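Local structure of chitinase (Paenibacillus sp. FPU-7, 5GZT) at residues I455-S460 and D477-M482; G768-W773 and T789-A794. The protein probably hydrolyses internal beta-1,4 linkages between the N-acetylglucosamine units of chitin and chitodextrins, as an endochitinase. All blocks are in the same frame, centred on the assembly; numbering follows the deposited sequence.

Interaction 1: I455-S460 and D477-M482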
loop_
_atom_site.group_PDB
_atom_site.type_symbol
_atom_site.label_atom_id
_atom_site.label_comp_id
_atom_site.label_asym_id
_atom_site.label_seq_id
_atom_site.Cartn_x
_atom_site.Cartn_y
_atom_site.Cartn_z
ATOM N N ILE B 455 0.435 -13.109 0.348
ATOM C CA ILE B 455 0.127 -13.642 -0.943
ATOM C C ILE B 455 -0.794 -12.715 -1.726
ATOM O O ILE B 455 -1.480 -11.870 -1.126
ATOM C CB ILE B 455 -0.543 -15.031 -0.873
ATOM C CG1 ILE B 455 -1.952 -14.978 -0.262
ATOM C CG2 ILE B 455 0.393 -15.978 -0.120
ATOM C CD1 ILE B 455 -2.703 -16.289 -0.371
ATOM N N ALA B 456 -0.809 -12.909 -3.041
ATOM C CA ALA B 456 -1.927 -12.479 -3.908
ATOM C C ALA B 456 -2.844 -13.637 -4.185
ATOM O O ALA B 456 -2.404 -14.732 -4.552
ATOM C CB ALA B 456 -1.434 -11.866 -5.223
ATOM N N ALA B 457 -4.146 -13.391 -4.036
ATOM C CA ALA B 457 -5.164 -14.422 -4.150
ATOM C C ALA B 457 -6.231 -14.111 -5.205
ATOM O O ALA B 457 -6.592 -12.955 -5.400
ATOM C CB ALA B 457 -5.839 -14.537 -2.810
ATOM N N GLY B 458 -6.790 -15.165 -5.765
ATOM C CA GLY B 458 -7.827 -15.096 -6.724
ATOM C C GLY B 458 -9.108 -14.672 -6.093
ATOM O O GLY B 458 -9.398 -14.970 -4.907
ATOM N N ALA B 459 -9.920 -14.004 -6.914
ATOM C CA ALA B 459 -11.222 -13.552 -6.472
ATOM C C ALA B 459 -12.270 -14.639 -6.589
ATOM O O ALA B 459 -13.307 -14.593 -5.914
ATOM C CB ALA B 459 -11.643 -12.266 -7.205
ATOM N N SER B 460 -12.055 -15.613 -7.438
ATOM C CA SER B 460 -13.141 -16.580 -7.701
ATOM C C SER B 460 -13.423 -17.571 -6.544
ATOM O O SER B 460 -12.565 -17.844 -5.688
ATOM C CB SER B 460 -12.852 -17.393 -8.953
ATOM O OG SER B 460 -11.642 -18.162 -8.818
ATOM N N ASP B 477 0.833 -12.002 6.932
ATOM C CA ASP B 477 0.430 -10.660 7.377
ATOM C C ASP B 477 -0.873 -10.119 6.722
ATOM O O ASP B 477 -1.663 -9.347 7.356
ATOM C CB ASP B 477 1.554 -9.653 7.138
ATOM C CG ASP B 477 2.802 -9.945 7.991
ATOM O OD1 ASP B 477 3.507 -10.905 7.604
ATOM O OD2 ASP B 477 3.061 -9.175 8.970
ATOM N N TYR B 478 -1.075 -10.482 5.457
ATOM C CA TYR B 478 -2.310 -10.145 4.718
ATOM C C TYR B 478 -2.417 -10.908 3.445
ATOM O O TYR B 478 -1.426 -11.496 2.934
ATOM C CB TYR B 478 -2.375 -8.628 4.483
ATOM C CG TYR B 478 -1.102 -8.062 3.936
ATOM C CD1 TYR B 478 -0.076 -7.723 4.765
ATOM C CD2 TYR B 478 -0.934 -7.815 2.545
ATOM C CE1 TYR B 478 1.120 -7.211 4.284
ATOM C CE2 TYR B 478 0.257 -7.253 2.054
ATOM C CZ TYR B 478 1.292 -6.987 2.902
ATOM O OH TYR B 478 2.468 -6.429 2.450
ATOM N N ILE B 479 -3.652 -10.968 2.950
ATOM C CA ILE B 479 -3.959 -11.442 1.627
ATOM C C ILE B 479 -4.265 -10.214 0.726
ATOM O O ILE B 479 -5.149 -9.392 1.021
ATOM C CB ILE B 479 -5.126 -12.420 1.650
ATOM C CG1 ILE B 479 -4.767 -13.656 2.525
ATOM C CG2 ILE B 479 -5.445 -12.881 0.244
ATOM C CD1 ILE B 479 -5.922 -14.573 2.749
ATOM N N ASN B 480 -3.501 -10.111 -0.357
ATOM C CA ASN B 480 -3.777 -9.172 -1.471
ATOM C C ASN B 480 -4.818 -9.693 -2.453
ATOM O O ASN B 480 -4.515 -10.576 -3.262
ATOM C CB ASN B 480 -2.504 -8.896 -2.219
ATOM C CG ASN B 480 -1.445 -8.337 -1.340
ATOM O OD1 ASN B 480 -0.435 -8.988 -1.105
ATOM N ND2 ASN B 480 -1.629 -7.120 -0.877
ATOM N N LEU B 481 -6.049 -9.188 -2.379
ATOM C CA LEU B 481 -7.113 -9.717 -3.210
ATOM C C LEU B 481 -7.109 -9.132 -4.610
ATOM O O LEU B 481 -7.202 -7.922 -4.781
ATOM C CB LEU B 481 -8.474 -9.481 -2.595
ATOM C CG LEU B 481 -8.827 -10.056 -1.237
ATOM C CD1 LEU B 481 -10.147 -9.416 -0.744
ATOM C CD2 LEU B 481 -8.962 -11.572 -1.408
ATOM N N MET B 482 -7.050 -10.004 -5.588
ATOM C CA MET B 482 -7.007 -9.654 -6.988
ATOM C C MET B 482 -8.403 -9.369 -7.499
ATOM O O MET B 482 -8.937 -10.069 -8.335
ATOM C CB MET B 482 -6.278 -10.733 -7.790
ATOM C CG MET B 482 -4.780 -10.666 -7.499
ATOM S SD MET B 482 -3.723 -11.688 -8.578
ATOM C CE MET B 482 -4.333 -13.262 -8.108
HETATM O O HOH W 1 -8.751 -12.710 -9.355
#
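Ala456 and Asn480 face each other where two neighbouring strands of a TIM barrel run parallel, their axes 4.6 Å apart at closest and turned by 41°. Three backbone hydrogen bonds join them in the alternating pattern of parallel strands: Asn480 N to Ile455 O (2.8 Å), Ala457 N to Asn480 O, and Met482 N to Ala457 O (3.0 Å). A water takes the N-H of Ala459 and donates to Met482 O, carrying the link one step beyond the last direct bond.

Side chains divide between the two faces of the pair. Ile455, Ala457, Ile479 and Leu481 share one face, where helix 510-519 packs against Ala457 and Leu481. Ile455 and Ile479 run alongside each other in the same direction, and Ile479 CG2, held trans to its own backbone N, presses on Ala457 CB at 3.5 Å, closer than carbons normally pack. Ala456 and Asn480 occupy the other face, directed to the barrel interior beside Tyr282 and Val280.

Met482 bends at its thioether (chi3 -64°), which curls CE back to 3.5 Å from Ala457 O, while SD meets Ala456 CB at 4.1 Å. Cutting this side chain back to an alanine would probably open a gap beside Ala456 and Ala457 and take away a surface against which Glu409 and Tyr410 pack.

Asp407 and Glu409 belong to the DxxDxDxE signature of family 18 chitinases, and Asp407 also makes a weak hydrogen bond to Ala456 N. The contact thus sets directional backbone bonds (N-H...O angles of 160-165°) beside a bent, apolar thioether that packs on Ala456, Ala457 and the signature residue Glu409.

Interaction 2: G768-W773 and T789-A794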
loop_
_atom_site.group_PDB
_atom_site.type_symbol
_atom_site.label_atom_id
_atom_site.label_comp_id
_atom_site.label_asym_id
_atom_site.label_seq_id
_atom_site.Cartn_x
_atom_site.Cartn_y
_atom_site.Cartn_z
ATOM N N GLY B 768 10.822 44.260 -17.979
ATOM C CA GLY B 768 12.208 44.029 -17.835
ATOM C C GLY B 768 12.783 44.819 -16.704
ATOM O O GLY B 768 12.499 46.028 -16.590
ATOM N N TYR B 769 13.547 44.157 -15.852
ATOM C CA TYR B 769 14.383 44.861 -14.903
ATOM C C TYR B 769 15.578 45.443 -15.648
ATOM O O TYR B 769 16.212 44.737 -16.433
ATOM C CB TYR B 769 14.886 43.961 -13.802
ATOM C CG TYR B 769 13.977 43.834 -12.611
ATOM C CD1 TYR B 769 14.065 44.723 -11.556
ATOM C CD2 TYR B 769 13.017 42.825 -12.532
ATOM C CE1 TYR B 769 13.237 44.595 -10.446
ATOM C CE2 TYR B 769 12.174 42.707 -11.438
ATOM C CZ TYR B 769 12.282 43.587 -10.387
ATOM O OH TYR B 769 11.454 43.517 -9.277
ATOM N N VAL B 770 15.816 46.726 -15.451
ATOM C CA VAL B 770 16.905 47.481 -16.054
ATOM C C VAL B 770 17.848 47.964 -14.904
ATOM O O VAL B 770 17.462 48.722 -14.043
ATOM C CB VAL B 770 16.379 48.632 -16.867
ATOM C CG1 VAL B 770 17.522 49.466 -17.361
ATOM C CG2 VAL B 770 15.501 48.096 -18.050
ATOM N N PRO B 771 19.069 47.414 -14.848
ATOM C CA PRO B 771 19.976 47.683 -13.769
ATOM C C PRO B 771 20.528 49.086 -13.909
ATOM O O PRO B 771 20.977 49.496 -14.985
ATOM C CB PRO B 771 21.044 46.640 -13.953
ATOM C CG PRO B 771 21.003 46.243 -15.351
ATOM C CD PRO B 771 19.577 46.400 -15.786
ATOM N N GLY B 772 20.453 49.848 -12.814
ATOM C CA GLY B 772 20.919 51.208 -12.789
ATOM C C GLY B 772 22.451 51.386 -12.692
ATOM O O GLY B 772 22.943 52.500 -12.813
ATOM N N TRP B 773 23.164 50.297 -12.420
ATOM C CA TRP B 773 24.604 50.266 -12.330
ATOM C C TRP B 773 25.220 49.988 -13.687
ATOM O O TRP B 773 26.409 49.845 -13.736
ATOM C CB TRP B 773 25.112 49.256 -11.305
ATOM C CG TRP B 773 24.407 47.832 -11.398
ATOM C CD1 TRP B 773 24.773 46.740 -12.170
ATOM C CD2 TRP B 773 23.238 47.433 -10.691
ATOM N NE1 TRP B 773 23.896 45.713 -11.972
ATOM C CE2 TRP B 773 22.931 46.116 -11.084
ATOM C CE3 TRP B 773 22.397 48.078 -9.791
ATOM C CZ2 TRP B 773 21.819 45.423 -10.580
ATOM C CZ3 TRP B 773 21.318 47.402 -9.313
ATOM C CH2 TRP B 773 21.023 46.085 -9.714
ATOM N N THR B 789 6.570 46.327 -22.264
ATOM C CA THR B 789 5.493 47.220 -21.842
ATOM C C THR B 789 5.924 47.947 -20.590
ATOM O O THR B 789 5.354 49.010 -20.244
ATOM C CB THR B 789 4.202 46.445 -21.532
ATOM O OG1 THR B 789 4.413 45.590 -20.419
ATOM C CG2 THR B 789 3.785 45.607 -22.833
ATOM N N HIS B 790 6.834 47.336 -19.842
ATOM C CA HIS B 790 7.183 47.855 -18.498
ATOM C C HIS B 790 8.673 47.712 -18.285
ATOM O O HIS B 790 9.326 46.778 -18.776
ATOM C CB HIS B 790 6.441 47.146 -17.328
ATOM C CG HIS B 790 4.970 47.409 -17.226
ATOM N ND1 HIS B 790 4.067 47.007 -18.170
ATOM C CD2 HIS B 790 4.237 48.080 -16.275
ATOM C CE1 HIS B 790 2.856 47.396 -17.823
ATOM N NE2 HIS B 790 2.938 48.036 -16.663
ATOM N N ILE B 791 9.212 48.655 -17.554
ATOM C CA ILE B 791 10.539 48.578 -16.958
ATOM C C ILE B 791 10.517 48.805 -15.495
ATOM O O ILE B 791 9.867 49.772 -15.041
ATOM C CB ILE B 791 11.423 49.685 -17.570
ATOM C CG1 ILE B 791 11.765 49.318 -19.037
ATOM C CG2 ILE B 791 12.742 49.820 -16.742
ATOM C CD1 ILE B 791 12.427 50.428 -19.835
ATOM N N ASN B 792 11.223 47.983 -14.738
ATOM C CA ASN B 792 11.558 48.331 -13.376
ATOM C C ASN B 792 13.027 48.832 -13.283
ATOM O O ASN B 792 13.919 48.121 -13.676
ATOM C CB ASN B 792 11.441 47.141 -12.386
ATOM C CG ASN B 792 10.003 46.834 -11.952
ATOM O OD1 ASN B 792 9.057 47.530 -12.305
ATOM N ND2 ASN B 792 9.834 45.695 -11.310
ATOM N N TYR B 793 13.278 50.036 -12.781
ATOM C CA TYR B 793 14.648 50.544 -12.603
ATOM C C TYR B 793 15.167 50.126 -11.257
ATOM O O TYR B 793 14.606 50.512 -10.248
ATOM C CB TYR B 793 14.673 52.071 -12.729
ATOM C CG TYR B 793 16.035 52.666 -12.690
ATOM C CD1 TYR B 793 16.879 52.638 -13.814
ATOM C CD2 TYR B 793 16.529 53.218 -11.515
ATOM C CE1 TYR B 793 18.169 53.210 -13.779
ATOM C CE2 TYR B 793 17.835 53.800 -11.465
ATOM C CZ TYR B 793 18.638 53.791 -12.592
ATOM O OH TYR B 793 19.857 54.385 -12.498
ATOM N N ALA B 794 16.187 49.248 -11.237
ATOM C CA ALA B 794 16.818 48.738 -10.041
ATOM C C ALA B 794 18.083 49.585 -9.732
ATOM O O ALA B 794 18.915 49.689 -10.600
ATOM C CB ALA B 794 17.239 47.320 -10.340
#
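Tyr769 and Asn792 each keep CG on the side of the backbone N (chi1 -88° and -79°); this turns a face of the phenol ring to Asn792 CB and swings the amide over the same face. Asn792 CB sits there in a CH-pi contact, 3.9 Å from the ring centroid, and ND2 comes to 3.4 Å from Tyr769 CZ, with amide and ring planes 82° apart. Ala794 CB meets the ring at its edge instead. On the reverse side of the strand pair, Val770 CG2 and Ile791 CG2 touch at 3.5 Å.

Five backbone hydrogen bonds join the parallel strands, from Gly768 N to His790 O through to Gly772 N and Ala794 O, a short 2.7 Å. Gly772 CA lies 3.4 Å from Tyr793 OH, close packing that leaves little room for a side chain.

Tyr769 OH is hydrogen-bonded to Asp893, in the family 18 signature on strand 889-893, and Tyr793 OH to Asp830 and Asn833. Strand 1110-1114 pairs with strand 765-771 and strand 848-854 with strand 790-799, while helix 830-843 covers Ile791 and Tyr793 from outside the barrel.

In the fold
Interactions 1 and 2 illustrate one principle, parallel strand pairing in the wall of a TIM barrel, in two separate family 18 domains of the same chain. Their centres lie 65 Å apart, with nearest atoms about 52 Å apart, so neither can support the other directly. They sample different parts of the barrel: 455-460 with 477-482 joins its fifth and sixth strands, 768-773 with 789-794 its first and second. Each nevertheless reaches the signature of its own domain, through a weak bond to Asp407 and packing of Met482 on Glu409 in the first, and Tyr769-Asp893 hydrogen bonding in the second. The sodium ion, bound by Glu44, Thr50, Phe52 and Ser72, belongs to the N-terminal region of parallel strands.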